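Lipopolysaccharide biosynthesis protein wbpB (Thermus thermophilus, PDB 3O9Z) is an NAD-binding dehydrogenase of the Gfo/Idh/MocA family that probably takes part in making 2,3-diacetamido-2,3-dideoxy-D-mannuronic acid, a lipopolysaccharide sugar. Local coordinates at residues Ser80-His85 with Lys168-Asp173; Leu156-Gly161 with Gly185-Asp190. All coordinates share one frame; numbering follows the deposited sequence.

Interaction 1. Residues Ser80-His85 with Lys168-Asp173. With NAD (nicotinamide-adenine-dinucleotide), chain E.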
# COMPACT_ATOMS: atom_id res chain seq x y z
N SER A 80 -4.53 -14.18 -6.45
CA SER A 80 -3.66 -13.01 -6.47
C SER A 80 -3.41 -12.52 -7.91
O SER A 80 -3.79 -13.24 -8.86
CB SER A 80 -2.35 -13.34 -5.76
OG SER A 80 -1.79 -14.48 -6.44
N PRO A 81 -2.78 -11.34 -8.09
CA PRO A 81 -2.37 -10.87 -9.43
C PRO A 81 -1.45 -11.89 -10.13
O PRO A 81 -0.79 -12.71 -9.46
CB PRO A 81 -1.60 -9.58 -9.16
CG PRO A 81 -2.29 -9.04 -7.88
CD PRO A 81 -2.51 -10.30 -7.07
N ASN A 82 -1.50 -11.92 -11.45
CA ASN A 82 -0.97 -13.03 -12.22
C ASN A 82 0.48 -13.29 -11.94
O ASN A 82 0.86 -14.49 -11.95
CB ASN A 82 -1.17 -12.77 -13.73
CG ASN A 82 -2.64 -12.57 -14.08
OD1 ASN A 82 -3.55 -12.90 -13.32
ND2 ASN A 82 -2.85 -12.05 -15.30
N HIS A 83 1.30 -12.26 -11.78
CA HIS A 83 2.74 -12.49 -11.60
C HIS A 83 3.03 -13.18 -10.28
O HIS A 83 4.14 -13.74 -10.13
CB HIS A 83 3.51 -11.19 -11.67
CG HIS A 83 3.25 -10.27 -10.53
ND1 HIS A 83 1.99 -9.85 -10.16
CD2 HIS A 83 4.11 -9.67 -9.67
CE1 HIS A 83 2.09 -9.04 -9.12
NE2 HIS A 83 3.37 -8.89 -8.82
N LEU A 84 2.09 -13.14 -9.35
CA LEU A 84 2.31 -13.83 -8.08
C LEU A 84 1.86 -15.28 -8.14
O LEU A 84 2.09 -16.05 -7.17
CB LEU A 84 1.50 -13.11 -6.96
CG LEU A 84 2.23 -11.85 -6.53
CD1 LEU A 84 1.20 -10.87 -5.90
CD2 LEU A 84 3.31 -12.21 -5.48
N HIS A 85 1.23 -15.73 -9.23
CA HIS A 85 0.82 -17.11 -9.26
C HIS A 85 2.03 -18.06 -9.15
O HIS A 85 1.99 -18.96 -8.30
CB HIS A 85 -0.01 -17.43 -10.52
CG HIS A 85 -1.34 -16.72 -10.58
ND1 HIS A 85 -2.19 -16.86 -11.66
CD2 HIS A 85 -1.91 -15.80 -9.76
CE1 HIS A 85 -3.25 -16.09 -11.47
NE2 HIS A 85 -3.12 -15.45 -10.32
N LYS A 168 -6.18 1.58 -14.15
CA LYS A 168 -5.45 2.06 -12.98
C LYS A 168 -5.06 0.91 -12.06
O LYS A 168 -4.52 1.14 -10.98
CB LYS A 168 -6.27 3.13 -12.23
CG LYS A 168 -6.37 4.36 -13.14
CD LYS A 168 -6.96 5.54 -12.35
CE LYS A 168 -6.97 6.74 -13.30
NZ LYS A 168 -7.66 7.94 -12.65
N SER A 169 -5.23 -0.32 -12.56
CA SER A 169 -4.96 -1.52 -11.74
C SER A 169 -3.73 -2.28 -12.27
O SER A 169 -3.19 -2.00 -13.35
CB SER A 169 -6.21 -2.41 -11.80
OG SER A 169 -6.25 -3.15 -13.00
N TRP A 170 -3.36 -3.31 -11.50
CA TRP A 170 -2.27 -4.20 -11.91
C TRP A 170 -2.58 -4.86 -13.24
O TRP A 170 -1.68 -5.37 -13.90
CB TRP A 170 -2.04 -5.27 -10.84
CG TRP A 170 -3.21 -6.20 -10.64
CD1 TRP A 170 -4.21 -6.10 -9.70
CD2 TRP A 170 -3.48 -7.41 -11.35
NE1 TRP A 170 -5.10 -7.11 -9.82
CE2 TRP A 170 -4.68 -7.94 -10.84
CE3 TRP A 170 -2.85 -8.08 -12.42
CZ2 TRP A 170 -5.25 -9.12 -11.32
CZ3 TRP A 170 -3.43 -9.23 -12.92
CH2 TRP A 170 -4.64 -9.73 -12.41
N LYS A 171 -3.86 -4.95 -13.62
CA LYS A 171 -4.25 -5.61 -14.85
C LYS A 171 -3.62 -5.07 -16.10
O LYS A 171 -3.47 -5.80 -17.11
CB LYS A 171 -5.78 -5.77 -14.94
CG LYS A 171 -6.34 -6.65 -13.80
CD LYS A 171 -7.77 -6.26 -13.43
CE LYS A 171 -8.31 -7.08 -12.27
NZ LYS A 171 -8.88 -8.39 -12.76
N VAL A 172 -3.27 -3.79 -16.11
CA VAL A 172 -2.61 -3.23 -17.27
C VAL A 172 -1.10 -3.06 -17.10
O VAL A 172 -0.42 -2.55 -18.00
CB VAL A 172 -3.23 -1.86 -17.71
CG1 VAL A 172 -4.72 -2.05 -18.01
CG2 VAL A 172 -3.00 -0.83 -16.56
N ASP A 173 -0.55 -3.55 -15.97
CA ASP A 173 0.93 -3.49 -15.79
C ASP A 173 1.44 -4.81 -16.37
O ASP A 173 1.14 -5.87 -15.83
CB ASP A 173 1.23 -3.44 -14.28
CG ASP A 173 2.70 -3.46 -13.96
OD1 ASP A 173 3.03 -3.07 -12.81
OD2 ASP A 173 3.49 -3.92 -14.80
PA NAD E . -8.37 -7.92 -7.89
O1A NAD E . -9.81 -7.63 -7.66
O2A NAD E . -7.35 -6.82 -8.22
O5B NAD E . -7.99 -8.67 -6.55
C5B NAD E . -6.63 -9.01 -6.44
C4B NAD E . -6.34 -9.30 -4.94
O4B NAD E . -5.00 -9.84 -4.78
C3B NAD E . -6.34 -7.95 -4.17
O3B NAD E . -7.26 -7.97 -3.06
C2B NAD E . -4.87 -7.74 -3.75
O2B NAD E . -4.69 -7.04 -2.52
C1B NAD E . -4.49 -9.24 -3.58
N9A NAD E . -3.01 -9.40 -3.57
C8A NAD E . -1.97 -8.64 -4.00
N7A NAD E . -0.80 -9.22 -3.70
C5A NAD E . -1.08 -10.35 -2.97
C6A NAD E . -0.29 -11.38 -2.33
N6A NAD E . 1.08 -11.30 -2.34
N1A NAD E . -1.02 -12.32 -1.76
C2A NAD E . -2.34 -12.47 -1.69
N3A NAD E . -3.11 -11.50 -2.25
C4A NAD E . -2.47 -10.51 -2.89
O3 NAD E . -8.26 -9.01 -9.06
PN NAD E . -9.19 -10.20 -9.48
O1N NAD E . -10.05 -9.75 -10.66
O2N NAD E . -9.87 -10.78 -8.27
O5D NAD E . -8.18 -11.22 -10.18
C5D NAD E . -7.57 -12.11 -9.27
C4D NAD E . -7.06 -13.28 -10.12
O4D NAD E . -8.24 -13.97 -10.59
C3D NAD E . -6.22 -12.91 -11.36
O3D NAD E . -5.30 -14.03 -11.56
C2D NAD E . -7.28 -12.97 -12.47
O2D NAD E . -6.72 -13.31 -13.73
C1D NAD E . -8.29 -14.03 -12.02
N1N NAD E . -9.63 -13.81 -12.56
C2N NAD E . -10.28 -14.81 -13.12
C3N NAD E . -11.55 -14.73 -13.64
C7N NAD E . -12.08 -15.94 -14.30
O7N NAD E . -11.65 -17.08 -14.03
N7N NAD E . -13.12 -15.72 -15.09
C4N NAD E . -12.20 -13.49 -13.53
C5N NAD E . -11.53 -12.48 -12.85
C6N NAD E . -10.24 -12.63 -12.34
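CA and CB of Pro81 sit over one face of the indole of Trp170, where a loop of the NAD-binding Rossmann fold meets a loop of the C-terminal alpha/beta domain. Residues 80-85 follow strand 75-78 and lead into helix 85-94. Residues 168-173 hold a short 3-10 turn ahead of helix 174-177. The tight part is the indole itself. Pro81 CA sits 3.8 Å from the centroid of the six-membered ring of Trp170 and only 6° off its normal, a CH-pi contact. Pro81 CB covers the middle of the same face, 3.6 Å from Trp170 CD2. On the opposite face lies CG of the next residue, Lys171. The indole is thus sandwiched between aliphatic groups. The amide of Asn82 stands steeply to the indole, its plane turned 77° away, with OD1 3.5 Å from Trp170 CH2. Asn82 OD1 also accepts a hydrogen bond from the ribose hydroxyl O3D of NAD. Asn82 ND2 is held by Ser177 O and Asn183 OD1, which fixes the flip of the amide. CG of Trp170 lies between its backbone N and carbonyl carbon, and from there the indole reaches both Pro81 and the NAD diphosphate. A leucine in place of Trp170 would probably leave the face of Pro81 poorly covered and phosphate oxygen O2A without its indole donor. The loose side is the far end of the 168-173 loop. Val172 and Lys168 are exposed there and do not touch residues 80-85, though Lys168 NZ bonds to Phe52 O of the second subunit. At the cofactor end two donors grip the diphosphate: Lys171 NZ lies 2.8 Å from NAD O1N, and Trp170 NE1 bonds to NAD O2A at 2.8 Å with an N-H...O angle of 160°.

Interaction 2. Residues Leu156-Gly161 with Gly185-Asp190. With AKG (2-oxoglutaric acid), chain F; NAD (nicotinamide-adenine-dinucleotide), chain E.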
# COMPACT_ATOMS: atom_id res chain seq x y z
N LEU A 156 -12.88 -16.24 -33.84
CA LEU A 156 -13.06 -16.13 -32.38
C LEU A 156 -13.13 -14.64 -32.09
O LEU A 156 -12.24 -13.87 -32.47
CB LEU A 156 -11.78 -16.65 -31.69
CG LEU A 156 -11.85 -16.95 -30.20
CD1 LEU A 156 -12.03 -15.69 -29.35
CD2 LEU A 156 -12.91 -18.03 -29.87
N THR A 157 -14.24 -14.21 -31.47
CA THR A 157 -14.42 -12.81 -31.11
C THR A 157 -14.71 -12.73 -29.62
O THR A 157 -15.56 -13.48 -29.11
CB THR A 157 -15.64 -12.25 -31.86
OG1 THR A 157 -15.45 -12.49 -33.26
CG2 THR A 157 -15.74 -10.73 -31.65
N TYR A 158 -13.92 -11.94 -28.90
CA TYR A 158 -13.95 -11.98 -27.44
C TYR A 158 -13.93 -10.55 -26.95
O TYR A 158 -12.87 -9.90 -26.90
CB TYR A 158 -12.72 -12.77 -26.92
CG TYR A 158 -12.89 -13.30 -25.52
CD1 TYR A 158 -12.76 -12.47 -24.41
CD2 TYR A 158 -13.25 -14.63 -25.32
CE1 TYR A 158 -12.91 -13.00 -23.11
CE2 TYR A 158 -13.44 -15.15 -24.05
CZ TYR A 158 -13.26 -14.34 -22.96
OH TYR A 158 -13.45 -14.83 -21.68
N VAL A 159 -15.09 -10.03 -26.56
CA VAL A 159 -15.22 -8.64 -26.15
C VAL A 159 -15.81 -8.68 -24.76
O VAL A 159 -16.84 -9.31 -24.51
CB VAL A 159 -16.18 -7.86 -27.07
CG1 VAL A 159 -16.23 -6.42 -26.58
CG2 VAL A 159 -15.72 -7.88 -28.52
N THR A 160 -15.13 -8.10 -23.78
CA THR A 160 -15.66 -8.09 -22.43
C THR A 160 -15.36 -6.73 -21.79
O THR A 160 -14.20 -6.38 -21.53
CB THR A 160 -15.14 -9.30 -21.62
OG1 THR A 160 -15.71 -9.25 -20.30
CG2 THR A 160 -13.61 -9.28 -21.51
N GLY A 161 -16.38 -5.88 -21.66
CA GLY A 161 -16.11 -4.48 -21.34
C GLY A 161 -15.52 -4.32 -19.95
O GLY A 161 -15.87 -5.04 -19.02
N GLY A 185 -7.09 -12.70 -22.68
CA GLY A 185 -7.03 -13.65 -23.80
C GLY A 185 -6.72 -15.08 -23.45
O GLY A 185 -7.11 -15.98 -24.21
N ILE A 186 -6.13 -15.33 -22.27
CA ILE A 186 -5.77 -16.73 -21.99
C ILE A 186 -6.96 -17.65 -22.06
O ILE A 186 -6.84 -18.84 -22.41
CB ILE A 186 -5.06 -16.83 -20.63
CG1 ILE A 186 -4.39 -18.21 -20.50
CG2 ILE A 186 -5.99 -16.55 -19.43
CD1 ILE A 186 -3.12 -18.28 -21.28
N HIS A 187 -8.16 -17.17 -21.70
CA HIS A 187 -9.36 -17.98 -21.77
C HIS A 187 -9.52 -18.56 -23.16
O HIS A 187 -9.78 -19.76 -23.29
CB HIS A 187 -10.59 -17.14 -21.43
CG HIS A 187 -10.82 -16.93 -19.96
ND1 HIS A 187 -11.17 -17.95 -19.10
CD2 HIS A 187 -10.79 -15.80 -19.22
CE1 HIS A 187 -11.35 -17.45 -17.89
NE2 HIS A 187 -11.10 -16.16 -17.93
N PHE A 188 -9.47 -17.70 -24.16
CA PHE A 188 -9.71 -18.21 -25.50
C PHE A 188 -8.49 -18.88 -26.12
O PHE A 188 -8.70 -19.82 -26.91
CB PHE A 188 -10.42 -17.20 -26.43
CG PHE A 188 -9.55 -16.10 -26.96
CD1 PHE A 188 -9.62 -14.84 -26.42
CD2 PHE A 188 -8.71 -16.32 -28.06
CE1 PHE A 188 -8.83 -13.82 -26.90
CE2 PHE A 188 -7.93 -15.30 -28.54
CZ PHE A 188 -8.00 -14.06 -27.94
N PHE A 189 -7.26 -18.44 -25.82
CA PHE A 189 -6.09 -19.17 -26.32
C PHE A 189 -6.18 -20.60 -25.78
O PHE A 189 -5.87 -21.58 -26.49
CB PHE A 189 -4.75 -18.46 -26.08
CG PHE A 189 -4.63 -17.19 -26.87
CD1 PHE A 189 -4.61 -17.21 -28.26
CD2 PHE A 189 -4.53 -15.98 -26.22
CE1 PHE A 189 -4.52 -16.03 -28.96
CE2 PHE A 189 -4.40 -14.81 -26.93
CZ PHE A 189 -4.43 -14.82 -28.30
N ASP A 190 -6.56 -20.74 -24.51
CA ASP A 190 -6.69 -22.05 -23.92
C ASP A 190 -7.83 -22.87 -24.52
O ASP A 190 -7.67 -24.07 -24.80
CB ASP A 190 -6.80 -21.94 -22.40
CG ASP A 190 -6.86 -23.29 -21.76
OD1 ASP A 190 -5.77 -23.89 -21.60
OD2 ASP A 190 -8.01 -23.74 -21.54
C1 AKG F . -10.69 -11.54 -15.96
O1 AKG F . -11.28 -10.43 -15.88
O2 AKG F . -9.56 -11.70 -15.48
C2 AKG F . -11.32 -12.73 -16.49
O5 AKG F . -10.67 -13.78 -16.51
C3 AKG F . -12.72 -12.68 -17.02
C4 AKG F . -12.63 -12.46 -18.53
C5 AKG F . -13.98 -12.21 -19.19
O3 AKG F . -14.77 -11.39 -18.67
O4 AKG F . -14.27 -12.82 -20.22
PA NAD E . -8.37 -7.92 -7.89
O1A NAD E . -9.81 -7.63 -7.66
O2A NAD E . -7.35 -6.82 -8.22
O5B NAD E . -7.99 -8.67 -6.55
C5B NAD E . -6.63 -9.01 -6.44
C4B NAD E . -6.34 -9.30 -4.94
O4B NAD E . -5.00 -9.84 -4.78
C3B NAD E . -6.34 -7.95 -4.17
O3B NAD E . -7.26 -7.97 -3.06
C2B NAD E . -4.87 -7.74 -3.75
O2B NAD E . -4.69 -7.04 -2.52
C1B NAD E . -4.49 -9.24 -3.58
N9A NAD E . -3.01 -9.40 -3.57
C8A NAD E . -1.97 -8.64 -4.00
N7A NAD E . -0.80 -9.22 -3.70
C5A NAD E . -1.08 -10.35 -2.97
C6A NAD E . -0.29 -11.38 -2.33
N6A NAD E . 1.08 -11.30 -2.34
N1A NAD E . -1.02 -12.32 -1.76
C2A NAD E . -2.34 -12.47 -1.69
N3A NAD E . -3.11 -11.50 -2.25
C4A NAD E . -2.47 -10.51 -2.89
O3 NAD E . -8.26 -9.01 -9.06
PN NAD E . -9.19 -10.20 -9.48
O1N NAD E . -10.05 -9.75 -10.66
O2N NAD E . -9.87 -10.78 -8.27
O5D NAD E . -8.18 -11.22 -10.18
C5D NAD E . -7.57 -12.11 -9.27
C4D NAD E . -7.06 -13.28 -10.12
O4D NAD E . -8.24 -13.97 -10.59
C3D NAD E . -6.22 -12.91 -11.36
O3D NAD E . -5.30 -14.03 -11.56
C2D NAD E . -7.28 -12.97 -12.47
O2D NAD E . -6.72 -13.31 -13.73
C1D NAD E . -8.29 -14.03 -12.02
N1N NAD E . -9.63 -13.81 -12.56
C2N NAD E . -10.28 -14.81 -13.12
C3N NAD E . -11.55 -14.73 -13.64
C7N NAD E . -12.08 -15.94 -14.30
O7N NAD E . -11.65 -17.08 -14.03
N7N NAD E . -13.12 -15.72 -15.09
C4N NAD E . -12.20 -13.49 -13.53
C5N NAD E . -11.53 -12.48 -12.85
C6N NAD E . -10.24 -12.63 -12.34
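The phenyl ring of Phe188 has Leu156 CD1 over one face and Gly185 O over the other, both offset toward the rim. Leu156 CD1 makes a CH-pi contact, 3.8 Å from the ring centroid. The nearest atom of the ring to Leu156 CD1 is Phe188 CG, at 3.5 Å. The ring of Tyr158 meets Phe188 obliquely, with planes at 37° and centroids 5.5 Å apart. The touching atoms are Tyr158 CG and Phe188 CD1. Chi1 of Phe188 is 76°, which places CG between the backbone N and the carbonyl carbon and turns the ring toward the strand between Leu156 and Tyr158. Leu227 of strand 221-228 also packs on Phe188 and Tyr158. This end of the contact is apolar. The other end is polar and faces the ligand. CB of His187 lies 3.7 Å from Tyr158 OH, beside the 2-oxoglutarate. At the edge of the Tyr158 ring is carboxylate oxygen O4 of the ligand. Tyr158 OH donates to O4 of 2-oxoglutarate at 2.6 Å. Thr160 OG1 donates to the second oxygen, O3, at 2.8 Å, and the carboxylate is held through both oxygens. Arg162 and Arg247 also bond to the ligand and probably give this anion a positively charged setting. The keto oxygen O5 of the ligand lies at the edge of the His187 imidazole, near its plane, and accepts from His187 NE2 at 2.8 Å. His187 lies beside the nicotinamide carboxamide of NAD, and Phe262 meets its ring edge-to-face. The axes of strand 156-160 and helix 186-190 run nearly antiparallel, 10.0 Å apart at closest. The arrangement is that of a helix packed on the open-faced sheet of the Gfo/Idh/MocA C-terminal domain, with the pocket that holds 2-oxoglutarate, probably the substrate side of the active site, at its edge.

In the fold
Both interactions are buried and both reach the same NAD, but their centres lie 18 Å apart and they do not touch. Interaction 1 joins two loops across the domain boundary, and one of its loops has an exposed end. Interaction 2 lies wholly within the C-terminal domain and packs a helix on a sheet strand. No element is shared, although their segments alternate along the chain. In each, apolar packing backs polar side chains turned to a ligand. Interaction 1 serves the diphosphate and a ribose of NAD, while interaction 2 serves 2-oxoglutarate. Lys103, which bonds to both ligands, connects the two sites.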